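Local coordinates for protein nitroreductase (PDB 3PXV) that binds FMN and, as a member of the nitroreductase family, probably acts as a flavin-dependent oxidoreductase, at residues Leu139-Gly144 against Lys152-Pro157. Residues are numbered along the deposited sequence; the frame is centred on the assembly and turned at random.
Sequences LAFASG and KRLGFP
F141 reaches across to F156 and L154, joining the loop that follows strand 130-133 to the Schellman motif that ends helix 147-154 in this FMN-dependent nitroreductase-like fold. The Schellman assignment rests on G155 with positive phi (86°), on F156 N bonding to S151 O, and on a weak bond from G155 N to K152 O. Beyond the turn, the F156 side chain packs on S151 of the helix and on I51, V98 and P100 of the sheet. F141 opens a type I turn closed by G144 N to F141 O at 3.1 Å. Its CG stands anti to the carbonyl carbon (chi1 -57°), which directs the ring toward L154 and F156; the F141 side chain also touches F150 and S151 of the same helix. The two phenyl rings arrive from opposite directions with planes 17° apart. Their centroids lie 5.4 Å apart, however, and the offset leaves little of one face over the other; the outer carbons make the contact, F141 CE2 to F156 CE2 at 3.8 Å. L154, buried and also packed on V53, brings its CD1 methyl to the edge of the F141 ring, near the ring plane. F141 CZ thus serves both partners, 3.8 Å from L154 CD1 and 3.7 Å from F156 CZ.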
loop_
_atom_site.group_PDB
_atom_site.type_symbol
_atom_site.label_atom_id
_atom_site.label_comp_id
_atom_site.label_asym_id
_atom_site.label_seq_id
_atom_site.Cartn_x
_atom_site.Cartn_y
_atom_site.Cartn_z
ATOM N N LEU B 139 -8.717 16.109 6.644
ATOM C CA LEU B 139 -9.771 16.961 7.173
ATOM C C LEU B 139 -9.511 18.453 6.888
ATOM O O LEU B 139 -10.431 19.260 6.900
ATOM C CB LEU B 139 -9.949 16.714 8.675
ATOM C CG LEU B 139 -10.486 15.356 9.105
ATOM C CD1 LEU B 139 -10.437 15.186 10.652
ATOM C CD2 LEU B 139 -11.900 15.165 8.585
ATOM N N ALA B 140 -8.265 18.808 6.582
ATOM C CA ALA B 140 -7.924 20.187 6.243
ATOM C C ALA B 140 -8.615 20.644 4.948
ATOM O O ALA B 140 -8.806 21.832 4.739
ATOM C CB ALA B 140 -6.428 20.328 6.118
ATOM N N PHE B 141 -9.001 19.697 4.104
ATOM C CA PHE B 141 -9.606 19.986 2.808
ATOM C C PHE B 141 -11.094 19.730 2.770
ATOM O O PHE B 141 -11.763 20.118 1.824
ATOM C CB PHE B 141 -9.009 19.043 1.763
ATOM C CG PHE B 141 -7.511 19.112 1.656
ATOM C CD1 PHE B 141 -6.713 18.379 2.494
ATOM C CD2 PHE B 141 -6.908 19.900 0.691
ATOM C CE1 PHE B 141 -5.359 18.436 2.395
ATOM C CE2 PHE B 141 -5.555 19.959 0.600
ATOM C CZ PHE B 141 -4.781 19.226 1.460
ATOM N N ALA B 142 -11.597 19.090 3.815
ATOM C CA ALA B 142 -12.954 18.558 3.839
ATOM C C ALA B 142 -14.099 19.523 3.663
ATOM O O ALA B 142 -15.087 19.164 3.055
ATOM C CB ALA B 142 -13.164 17.689 5.094
ATOM N N SER B 143 -13.993 20.734 4.187
ATOM C CA SER B 143 -15.084 21.712 4.057
ATOM C C SER B 143 -15.146 22.273 2.647
ATOM O O SER B 143 -16.169 22.805 2.235
ATOM C CB SER B 143 -14.892 22.859 5.047
ATOM O OG SER B 143 -13.828 23.707 4.645
ATOM N N GLY B 144 -14.032 22.165 1.922
ATOM C CA GLY B 144 -13.916 22.720 0.585
ATOM C C GLY B 144 -13.576 24.215 0.600
ATOM O O GLY B 144 -13.157 24.779 -0.421
ATOM N N LYS B 152 -2.544 24.753 -2.958
ATOM C CA LYS B 152 -1.499 25.578 -3.544
ATOM C C LYS B 152 -0.322 25.710 -2.598
ATOM O O LYS B 152 0.823 25.672 -3.011
ATOM C CB LYS B 152 -2.035 26.964 -3.921
ATOM C CG LYS B 152 -3.025 26.937 -5.064
ATOM C CD LYS B 152 -3.515 28.344 -5.433
ATOM C CE LYS B 152 -4.335 28.984 -4.307
ATOM N NZ LYS B 152 -5.043 30.226 -4.761
ATOM N N ARG B 153 -0.588 25.872 -1.319
ATOM C CA ARG B 153 0.513 26.000 -0.374
ATOM C C ARG B 153 1.345 24.715 -0.345
ATOM O O ARG B 153 2.562 24.763 -0.176
ATOM C CB ARG B 153 -0.002 26.374 1.011
ATOM C CG ARG B 153 -0.652 27.740 1.022
ATOM C CD ARG B 153 -1.297 28.034 2.349
ATOM N NE ARG B 153 -0.325 28.204 3.417
ATOM C CZ ARG B 153 -0.648 28.497 4.674
ATOM N NH1 ARG B 153 -1.928 28.629 5.035
ATOM N NH2 ARG B 153 0.308 28.647 5.571
ATOM N N LEU B 154 0.692 23.578 -0.552
ATOM C CA LEU B 154 1.406 22.284 -0.567
ATOM C C LEU B 154 2.032 22.016 -1.918
ATOM O O LEU B 154 2.988 21.276 -2.011
ATOM C CB LEU B 154 0.461 21.148 -0.202
ATOM C CG LEU B 154 0.106 21.103 1.284
ATOM C CD1 LEU B 154 -1.158 20.297 1.539
ATOM C CD2 LEU B 154 1.288 20.558 2.085
ATOM N N GLY B 155 1.479 22.637 -2.960
ATOM C CA GLY B 155 1.951 22.467 -4.314
ATOM C C GLY B 155 1.337 21.274 -5.025
ATOM O O GLY B 155 1.956 20.699 -5.900
ATOM N N PHE B 156 0.118 20.902 -4.661
ATOM C CA PHE B 156 -0.588 19.811 -5.326
ATOM C C PHE B 156 -0.713 20.095 -6.821
ATOM O O PHE B 156 -0.884 21.246 -7.209
ATOM C CB PHE B 156 -2.032 19.741 -4.802
ATOM C CG PHE B 156 -2.220 18.979 -3.531
ATOM C CD1 PHE B 156 -1.179 18.766 -2.629
ATOM C CD2 PHE B 156 -3.494 18.559 -3.185
ATOM C CE1 PHE B 156 -1.395 18.076 -1.447
ATOM C CE2 PHE B 156 -3.726 17.891 -2.001
ATOM C CZ PHE B 156 -2.678 17.651 -1.122
ATOM N N PRO B 157 -0.659 19.052 -7.667
ATOM C CA PRO B 157 -0.973 19.310 -9.076
ATOM C C PRO B 157 -2.471 19.600 -9.213
ATOM O O PRO B 157 -3.280 19.086 -8.418
ATOM C CB PRO B 157 -0.632 17.986 -9.780
ATOM C CG PRO B 157 0.160 17.181 -8.803
ATOM C CD PRO B 157 -0.132 17.693 -7.435
#